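PDB 5IM3: ribonucleoside-diphosphate reductase from Pseudomonas aeruginosa, which binds dATP as an allosteric effector and probably catalyses the reduction of ribonucleoside diphosphates to deoxyribonucleotide precursors of DNA. Local coordinates for residues L205-R210 with N797-F802; V213-N218 with G817-V822; Y219-A224 with Q294-G299. All blocks are in the same frame, centred on the assembly; numbering follows the deposited sequence.

Contact 1. Residues L205-R210 with N797-F802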
loop_
_atom_site.group_PDB
_atom_site.type_symbol
_atom_site.label_atom_id
_atom_site.label_comp_id
_atom_site.label_asym_id
_atom_site.label_seq_id
_atom_site.Cartn_x
_atom_site.Cartn_y
_atom_site.Cartn_z
ATOM N N LEU A 205 53.542 16.104 -0.912
ATOM C CA LEU A 205 53.728 15.798 0.503
ATOM C C LEU A 205 52.393 15.759 1.234
ATOM O O LEU A 205 52.173 14.905 2.099
ATOM C CB LEU A 205 54.654 16.830 1.148
ATOM C CG LEU A 205 56.079 16.369 1.452
ATOM C CD1 LEU A 205 56.828 16.025 0.176
ATOM C CD2 LEU A 205 56.813 17.441 2.237
ATOM N N VAL A 206 51.490 16.680 0.899
ATOM C CA VAL A 206 50.185 16.711 1.548
ATOM C C VAL A 206 49.348 15.515 1.117
ATOM O O VAL A 206 48.637 14.913 1.930
ATOM C CB VAL A 206 49.478 18.045 1.246
ATOM C CG1 VAL A 206 48.066 18.059 1.822
ATOM C CG2 VAL A 206 50.289 19.207 1.801
ATOM N N MET A 207 49.423 15.144 -0.163
ATOM C CA MET A 207 48.603 14.046 -0.668
ATOM C C MET A 207 48.888 12.753 0.085
ATOM O O MET A 207 47.962 12.034 0.479
ATOM C CB MET A 207 48.845 13.858 -2.167
ATOM C CG MET A 207 48.034 14.793 -3.054
ATOM S SD MET A 207 46.267 14.444 -2.994
ATOM C CE MET A 207 45.633 15.677 -4.129
ATOM N N THR A 208 50.165 12.438 0.295
ATOM C CA THR A 208 50.549 11.219 0.991
ATOM C C THR A 208 50.662 11.417 2.498
ATOM O O THR A 208 51.198 10.545 3.188
ATOM C CB THR A 208 51.872 10.679 0.441
ATOM O OG1 THR A 208 52.968 11.399 1.011
ATOM C CG2 THR A 208 51.919 10.806 -1.078
ATOM N N ALA A 209 50.176 12.541 3.020
ATOM C CA ALA A 209 50.076 12.750 4.457
ATOM C C ALA A 209 48.660 12.555 4.973
ATOM O O ALA A 209 48.474 12.026 6.072
ATOM C CB ALA A 209 50.566 14.152 4.828
ATOM N N ARG A 210 47.650 12.966 4.202
ATOM C CA ARG A 210 46.269 12.740 4.603
ATOM C C ARG A 210 45.794 11.329 4.286
ATOM O O ARG A 210 44.799 10.881 4.864
ATOM C CB ARG A 210 45.337 13.759 3.940
ATOM C CG ARG A 210 45.365 13.773 2.423
ATOM C CD ARG A 210 44.169 14.545 1.880
ATOM N NE ARG A 210 44.229 14.727 0.432
ATOM C CZ ARG A 210 43.201 15.108 -0.319
ATOM N NH1 ARG A 210 42.016 15.345 0.234
ATOM N NH2 ARG A 210 43.353 15.247 -1.630
ATOM N N ASN A 797 36.324 14.774 -2.689
ATOM C CA ASN A 797 36.122 16.011 -3.436
ATOM C C ASN A 797 37.342 16.453 -4.238
ATOM O O ASN A 797 37.366 17.604 -4.691
ATOM C CB ASN A 797 35.706 17.134 -2.466
ATOM C CG ASN A 797 35.137 18.347 -3.183
ATOM O OD1 ASN A 797 34.577 18.233 -4.274
ATOM N ND2 ASN A 797 35.283 19.518 -2.573
ATOM N N LEU A 798 38.347 15.602 -4.446
ATOM C CA LEU A 798 39.502 16.006 -5.242
ATOM C C LEU A 798 40.072 14.845 -6.046
ATOM O O LEU A 798 40.009 14.854 -7.279
ATOM C CB LEU A 798 40.584 16.616 -4.341
ATOM C CG LEU A 798 40.357 18.072 -3.911
ATOM C CD1 LEU A 798 41.440 18.530 -2.943
ATOM C CD2 LEU A 798 40.300 19.006 -5.118
ATOM N N SER A 799 40.633 13.847 -5.368
ATOM C CA SER A 799 41.255 12.718 -6.055
ATOM C C SER A 799 41.117 11.498 -5.158
ATOM O O SER A 799 41.790 11.407 -4.127
ATOM C CB SER A 799 42.719 13.008 -6.373
ATOM O OG SER A 799 42.869 14.303 -6.929
ATOM N N GLY A 800 40.259 10.563 -5.554
ATOM C CA GLY A 800 39.931 9.448 -4.692
ATOM C C GLY A 800 38.985 9.883 -3.587
ATOM O O GLY A 800 38.372 10.957 -3.632
ATOM N N GLU A 801 38.873 9.030 -2.571
ATOM C CA GLU A 801 38.062 9.327 -1.397
ATOM C C GLU A 801 38.862 8.974 -0.155
ATOM O O GLU A 801 39.492 7.913 -0.095
ATOM C CB GLU A 801 36.725 8.568 -1.425
ATOM C CG GLU A 801 36.805 7.075 -1.112
ATOM C CD GLU A 801 37.454 6.274 -2.222
ATOM O OE1 GLU A 801 36.944 5.175 -2.529
ATOM O OE2 GLU A 801 38.462 6.742 -2.791
ATOM N N PHE A 802 38.841 9.869 0.829
ATOM C CA PHE A 802 39.617 9.725 2.053
ATOM C C PHE A 802 38.650 9.593 3.219
ATOM O O PHE A 802 37.821 10.480 3.445
ATOM C CB PHE A 802 40.548 10.924 2.252
ATOM C CG PHE A 802 41.575 11.087 1.162
ATOM C CD1 PHE A 802 41.197 11.453 -0.120
ATOM C CD2 PHE A 802 42.920 10.885 1.424
ATOM C CE1 PHE A 802 42.138 11.604 -1.121
ATOM C CE2 PHE A 802 43.867 11.036 0.425
ATOM C CZ PHE A 802 43.475 11.396 -0.848
#
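Arg-210 lays its guanidinium flat over one face of the Phe-802 ring, the two centres 4.0 Å apart and the planes only 11° out of parallel. This is a stacked cation-pi pair: CZ of Arg-210 sits 21° off the normal through the ring centroid of Phe-802, and the nearest atoms, NE of Arg-210 and CZ of Phe-802, are separated by 3.6 Å. The methylene CD of Arg-210 lies over the same ring as a CH-pi contact, 4.1 Å from the Phe-802 centroid, so both the aliphatic stem and the charged head rest on the aromatic face. The torsions explain the reach. CG of Arg-210 stands between its backbone N and carbonyl carbon, chi1 58°, and from there the chain runs extended to NE, crossing the phenylalanine side chain at about a right angle.

The pair joins the C-terminal part of helix 198-210, in the second ATP cone, to the loop between strands 792-795 and 802-805 of the barrel domain. Here SD of Met-207 approaches the guanidinium at its edge, in plane, and takes a nearly straight but weak hydrogen bond from NH2 of Arg-210, 3.3 Å long. The bend at chi2 of Met-207 brings the sulfur round to that edge, which should help to keep the guanidinium from rotating off the ring. Leu-798 adds its CD1 methyl, 4.0 Å from NH2 of Arg-210, while the methyl CE of Met-207 looks onto OG of Ser-799 on the more exposed part of the loop. Behind the arginine, Thr-223 and Tyr-297 pack against its side chain.

Contact 2. Residues V213-N218 with G817-V822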
loop_
_atom_site.group_PDB
_atom_site.type_symbol
_atom_site.label_atom_id
_atom_site.label_comp_id
_atom_site.label_asym_id
_atom_site.label_seq_id
_atom_site.Cartn_x
_atom_site.Cartn_y
_atom_site.Cartn_z
ATOM N N VAL A 213 45.805 9.443 7.678
ATOM C CA VAL A 213 44.927 9.727 8.807
ATOM C C VAL A 213 43.970 8.572 9.067
ATOM O O VAL A 213 43.465 8.431 10.187
ATOM C CB VAL A 213 44.136 11.036 8.591
ATOM C CG1 VAL A 213 45.075 12.176 8.219
ATOM C CG2 VAL A 213 43.048 10.861 7.535
ATOM N N GLU A 214 43.705 7.738 8.058
ATOM C CA GLU A 214 42.783 6.621 8.239
ATOM C C GLU A 214 43.299 5.645 9.288
ATOM O O GLU A 214 42.519 5.117 10.091
ATOM C CB GLU A 214 42.558 5.907 6.905
ATOM C CG GLU A 214 41.487 4.826 6.950
ATOM C CD GLU A 214 41.204 4.224 5.586
ATOM O OE1 GLU A 214 41.640 3.080 5.338
ATOM O OE2 GLU A 214 40.554 4.897 4.759
ATOM N N ARG A 215 44.608 5.391 9.301
ATOM C CA ARG A 215 45.196 4.475 10.268
ATOM C C ARG A 215 45.730 5.178 11.508
ATOM O O ARG A 215 45.976 4.513 12.521
ATOM C CB ARG A 215 46.330 3.674 9.617
ATOM C CG ARG A 215 45.893 2.809 8.439
ATOM C CD ARG A 215 44.960 1.666 8.853
ATOM N NE ARG A 215 45.663 0.555 9.501
ATOM C CZ ARG A 215 45.600 0.257 10.797
ATOM N NH1 ARG A 215 44.862 0.979 11.632
ATOM N NH2 ARG A 215 46.281 -0.781 11.267
ATOM N N GLU A 216 45.909 6.496 11.459
ATOM C CA GLU A 216 46.383 7.240 12.620
ATOM C C GLU A 216 45.942 8.696 12.514
ATOM O O GLU A 216 46.475 9.447 11.686
ATOM C CB GLU A 216 47.904 7.142 12.737
ATOM C CG GLU A 216 48.512 8.067 13.786
ATOM C CD GLU A 216 47.923 7.848 15.163
ATOM O OE1 GLU A 216 47.556 6.695 15.464
ATOM O OE2 GLU A 216 47.819 8.825 15.936
ATOM N N PRO A 217 44.988 9.139 13.339
ATOM C CA PRO A 217 44.440 10.492 13.151
ATOM C C PRO A 217 45.471 11.595 13.306
ATOM O O PRO A 217 45.331 12.650 12.676
ATOM C CB PRO A 217 43.349 10.578 14.227
ATOM C CG PRO A 217 43.772 9.614 15.272
ATOM C CD PRO A 217 44.425 8.483 14.532
ATOM N N ASN A 218 46.512 11.385 14.116
ATOM C CA ASN A 218 47.492 12.440 14.350
ATOM C C ASN A 218 48.145 12.925 13.064
ATOM O O ASN A 218 48.735 14.011 13.056
ATOM C CB ASN A 218 48.564 11.960 15.329
ATOM C CG ASN A 218 48.081 11.961 16.765
ATOM O OD1 ASN A 218 47.301 12.824 17.166
ATOM N ND2 ASN A 218 48.540 10.994 17.546
ATOM N N GLY A 817 43.760 -2.527 22.482
ATOM C CA GLY A 817 44.429 -3.347 21.492
ATOM C C GLY A 817 43.540 -3.782 20.352
ATOM O O GLY A 817 43.821 -4.799 19.711
ATOM N N LEU A 818 42.469 -3.032 20.075
ATOM C CA LEU A 818 41.476 -3.395 19.071
ATOM C C LEU A 818 41.543 -2.508 17.830
ATOM O O LEU A 818 40.566 -2.431 17.078
ATOM C CB LEU A 818 40.070 -3.335 19.673
ATOM C CG LEU A 818 39.741 -4.306 20.812
ATOM C CD1 LEU A 818 38.393 -3.952 21.432
ATOM C CD2 LEU A 818 39.742 -5.746 20.323
ATOM N N TRP A 819 42.668 -1.835 17.599
ATOM C CA TRP A 819 42.849 -0.998 16.416
ATOM C C TRP A 819 43.760 -1.735 15.441
ATOM O O TRP A 819 44.972 -1.834 15.663
ATOM C CB TRP A 819 43.423 0.366 16.792
ATOM C CG TRP A 819 43.517 1.316 15.629
ATOM C CD1 TRP A 819 44.656 1.856 15.103
ATOM C CD2 TRP A 819 42.431 1.830 14.841
ATOM N NE1 TRP A 819 44.348 2.677 14.045
ATOM C CE2 TRP A 819 42.990 2.678 13.863
ATOM C CE3 TRP A 819 41.043 1.659 14.872
ATOM C CZ2 TRP A 819 42.209 3.352 12.925
ATOM C CZ3 TRP A 819 40.269 2.332 13.936
ATOM C CH2 TRP A 819 40.856 3.167 12.978
ATOM N N ASP A 820 43.176 -2.251 14.366
ATOM C CA ASP A 820 43.902 -3.054 13.392
ATOM C C ASP A 820 43.143 -2.999 12.074
ATOM O O ASP A 820 42.026 -2.465 12.014
ATOM C CB ASP A 820 44.074 -4.504 13.878
ATOM C CG ASP A 820 42.823 -5.059 14.525
ATOM O OD1 ASP A 820 41.724 -4.876 13.964
ATOM O OD2 ASP A 820 42.943 -5.684 15.598
ATOM N N PRO A 821 43.728 -3.521 10.991
ATOM C CA PRO A 821 43.046 -3.445 9.686
ATOM C C PRO A 821 41.636 -4.014 9.667
ATOM O O PRO A 821 40.757 -3.415 9.034
ATOM C CB PRO A 821 43.991 -4.231 8.770
ATOM C CG PRO A 821 45.333 -3.995 9.354
ATOM C CD PRO A 821 45.133 -3.942 10.847
ATOM N N VAL A 822 41.381 -5.146 10.329
ATOM C CA VAL A 822 40.041 -5.728 10.271
ATOM C C VAL A 822 39.032 -4.802 10.940
ATOM O O VAL A 822 37.901 -4.652 10.464
ATOM C CB VAL A 822 40.024 -7.137 10.898
ATOM C CG1 VAL A 822 40.952 -8.075 10.136
ATOM C CG2 VAL A 822 40.404 -7.086 12.364
#
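Trp-819 drives the edge of its indole into the loop at Glu-214 and Arg-215, and this is the close-fitting part of the contact. NE1 of Trp-819 donates to the backbone O of Arg-215 over 2.9 Å, with an N-H...O angle of 166°; the acceptor lies nearly in the ring plane, although the indole nitrogen itself stands above the carbonyl plane. Beside this bond, CZ2 of Trp-819 meets the backbone O of Glu-214 at 3.4 Å. A chi1 of -175° swings the indole out toward both carbonyls, and Val-810, Leu-813 and Val-824 pack against it. Arg-215, bent at chi2 and chi3, points the NH1 edge of its guanidinium at one face of the indole, the planes 59° apart. NH1 of Arg-215 comes 3.0 Å from NE1 of Trp-819, a tight approach but no hydrogen bond: both are donors, and NE1 already gives its hydrogen to O of Arg-215.

The looser side is where NH2 of Arg-215 touches CD of the exposed Pro-821, 3.4 Å away, at the start of helix 821-829, which Asp-820 N-caps. Pro-821 also packs on Leu-58 of the second subunit.

Between these segments the hydrogen bond is thus indole to carbonyl. The glutamates reach past 817-822 to other parts of the barrel domain, Glu-214 to Thr-803 and Lys-828, Glu-216 to Lys-814, and their salt bridges to the two lysines add further ties between the same regions.

Contact 3. Residues Y219-A224 with Q294-G299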
loop_
_atom_site.group_PDB
_atom_site.type_symbol
_atom_site.label_atom_id
_atom_site.label_comp_id
_atom_site.label_asym_id
_atom_site.label_seq_id
_atom_site.Cartn_x
_atom_site.Cartn_y
_atom_site.Cartn_z
ATOM N N TYR A 219 48.051 12.159 11.976
ATOM C CA TYR A 219 48.551 12.644 10.696
ATOM C C TYR A 219 47.772 13.849 10.191
ATOM O O TYR A 219 48.290 14.598 9.356
ATOM C CB TYR A 219 48.513 11.527 9.655
ATOM C CG TYR A 219 49.644 10.544 9.813
ATOM C CD1 TYR A 219 50.937 10.884 9.446
ATOM C CD2 TYR A 219 49.424 9.280 10.336
ATOM C CE1 TYR A 219 51.977 9.989 9.596
ATOM C CE2 TYR A 219 50.459 8.381 10.486
ATOM C CZ TYR A 219 51.733 8.742 10.113
ATOM O OH TYR A 219 52.773 7.861 10.258
ATOM N N SER A 220 46.541 14.052 10.668
ATOM C CA SER A 220 45.809 15.262 10.312
ATOM C C SER A 220 46.593 16.504 10.712
ATOM O O SER A 220 46.690 17.463 9.937
ATOM C CB SER A 220 44.429 15.257 10.971
ATOM O OG SER A 220 43.752 16.483 10.745
ATOM N N TYR A 221 47.164 16.504 11.918
ATOM C CA TYR A 221 48.031 17.608 12.319
ATOM C C TYR A 221 49.252 17.691 11.415
ATOM O O TYR A 221 49.662 18.784 11.009
ATOM C CB TYR A 221 48.459 17.446 13.776
ATOM C CG TYR A 221 47.315 17.334 14.758
ATOM C CD1 TYR A 221 46.550 18.443 15.096
ATOM C CD2 TYR A 221 47.009 16.120 15.358
ATOM C CE1 TYR A 221 45.507 18.344 15.998
ATOM C CE2 TYR A 221 45.968 16.011 16.260
ATOM C CZ TYR A 221 45.222 17.125 16.577
ATOM O OH TYR A 221 44.187 17.017 17.475
ATOM N N VAL A 222 49.844 16.540 11.084
ATOM C CA VAL A 222 51.003 16.523 10.195
ATOM C C VAL A 222 50.629 17.077 8.830
ATOM O O VAL A 222 51.398 17.821 8.212
ATOM C CB VAL A 222 51.570 15.094 10.082
ATOM C CG1 VAL A 222 52.790 15.074 9.167
ATOM C CG2 VAL A 222 51.915 14.537 11.460
ATOM N N THR A 223 49.448 16.709 8.331
ATOM C CA THR A 223 49.012 17.193 7.026
ATOM C C THR A 223 48.873 18.711 7.024
ATOM O O THR A 223 49.289 19.378 6.070
ATOM C CB THR A 223 47.688 16.532 6.643
ATOM O OG1 THR A 223 47.805 15.109 6.776
ATOM C CG2 THR A 223 47.317 16.868 5.210
ATOM N N ALA A 224 48.296 19.274 8.088
ATOM C CA ALA A 224 48.135 20.723 8.165
ATOM C C ALA A 224 49.484 21.425 8.247
ATOM O O ALA A 224 49.691 22.463 7.609
ATOM C CB ALA A 224 47.271 21.091 9.370
ATOM N N GLN A 294 48.713 23.507 16.265
ATOM C CA GLN A 294 47.440 23.033 16.793
ATOM C C GLN A 294 46.455 22.637 15.702
ATOM O O GLN A 294 45.490 21.923 15.990
ATOM C CB GLN A 294 46.798 24.113 17.670
ATOM C CG GLN A 294 47.673 24.600 18.814
ATOM C CD GLN A 294 47.122 25.844 19.481
ATOM O OE1 GLN A 294 46.127 26.418 19.030
ATOM N NE2 GLN A 294 47.769 26.273 20.559
ATOM N N PHE A 295 46.682 23.068 14.466
ATOM C CA PHE A 295 45.659 22.994 13.433
ATOM C C PHE A 295 45.478 21.577 12.909
ATOM O O PHE A 295 46.454 20.886 12.593
ATOM C CB PHE A 295 46.008 23.922 12.271
ATOM C CG PHE A 295 45.652 25.355 12.513
ATOM C CD1 PHE A 295 44.327 25.755 12.542
ATOM C CD2 PHE A 295 46.639 26.307 12.700
ATOM C CE1 PHE A 295 43.992 27.074 12.761
ATOM C CE2 PHE A 295 46.311 27.627 12.920
ATOM C CZ PHE A 295 44.987 28.011 12.951
ATOM N N THR A 296 44.223 21.153 12.816
ATOM C CA THR A 296 43.855 20.016 11.994
ATOM C C THR A 296 43.822 20.438 10.528
ATOM O O THR A 296 43.747 21.627 10.199
ATOM C CB THR A 296 42.488 19.469 12.406
ATOM O OG1 THR A 296 41.483 20.466 12.168
ATOM C CG2 THR A 296 42.481 19.096 13.881
ATOM N N TYR A 297 43.884 19.445 9.641
ATOM C CA TYR A 297 43.859 19.735 8.212
ATOM C C TYR A 297 42.568 20.443 7.820
ATOM O O TYR A 297 42.585 21.395 7.028
ATOM C CB TYR A 297 44.034 18.442 7.418
ATOM C CG TYR A 297 44.096 18.634 5.922
ATOM C CD1 TYR A 297 44.997 19.526 5.354
ATOM C CD2 TYR A 297 43.270 17.907 5.075
ATOM C CE1 TYR A 297 45.063 19.701 3.985
ATOM C CE2 TYR A 297 43.330 18.073 3.704
ATOM C CZ TYR A 297 44.229 18.971 3.165
ATOM O OH TYR A 297 44.295 19.141 1.802
ATOM N N LEU A 298 41.439 20.005 8.378
ATOM C CA LEU A 298 40.165 20.629 8.049
ATOM C C LEU A 298 40.088 22.048 8.595
ATOM O O LEU A 298 39.544 22.943 7.940
ATOM C CB LEU A 298 39.017 19.782 8.592
ATOM C CG LEU A 298 37.609 20.334 8.359
ATOM C CD1 LEU A 298 37.322 20.471 6.872
ATOM C CD2 LEU A 298 36.569 19.449 9.027
ATOM N N GLY A 299 40.628 22.274 9.794
ATOM C CA GLY A 299 40.571 23.605 10.376
ATOM C C GLY A 299 41.361 24.626 9.578
ATOM O O GLY A 299 40.900 25.750 9.362
#
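Ser-220 meets the beginning of helix 297-307 with its hydroxyl: OG accepts a nearly straight hydrogen bond from the backbone N of Tyr-297, 3.2 Å long at an N-H...O angle of 171°. The contact is a packing of helix starts, in which the first turns of helix 219-239, from the second ATP cone, lie against the N-terminus of a helix of the all-alpha domain. Ser-220 turns its OG to the side of the carbonyl carbon (chi1 174°), which carries it across to the first residue of that helix.

On one flank of this bond Thr-223 sets its methyl CG2 over the face of the Tyr-297 ring, a CH-pi contact 3.8 Å from the ring centroid and displaced toward the rim. CB of Ala-224 points at the other segment and presses on O of Phe-295 at 3.3 Å, with CB of Phe-295 at 4.2 Å. The small side chain goes with a close backbone approach, the CA atoms of Ala-224 and Tyr-297 being 4.4 Å apart. On the other flank Tyr-221 brings the edge of its ring to the chain before the helix, with CE1 3.6 Å from the backbone O of Gln-294, while CG2 of Thr-296 lies obliquely to the same ring.

Further out, Val-206 and Ala-209 of helix 198-210 pack on Thr-223, and the ring of Phe-295 turns away to meet Phe-351 edge-to-face. Two threonines are fixed by their own helices. Thr-296 is the N-cap of helix 297-307, its OG1 accepting from N of Gly-299. The hydroxyl of Thr-223 turns back along helix 219-239, and OG1 donates to O of Tyr-219 over 2.7 Å, from above the carbonyl plane.

From the N terminus, the chain passes through 205-210, 213-218 and 219-224 in close succession, all in the second ATP cone, and each meets a different later region. Contact 3 closes first, after about 70 residues, at 294-299, which leads into helix 297-307 of the all-alpha domain. It is nested inside the far longer loops of contacts 1 and 2, which close nearly 600 residues on at 797-802 and 817-822 in the barrel domain. Those two loops cross, since their segments alternate along the chain. Contacts 1 and 3 also touch directly, through Val-206, Ala-209 and Thr-223, while Val-213 of contact 2 packs against the start of helix 219-239.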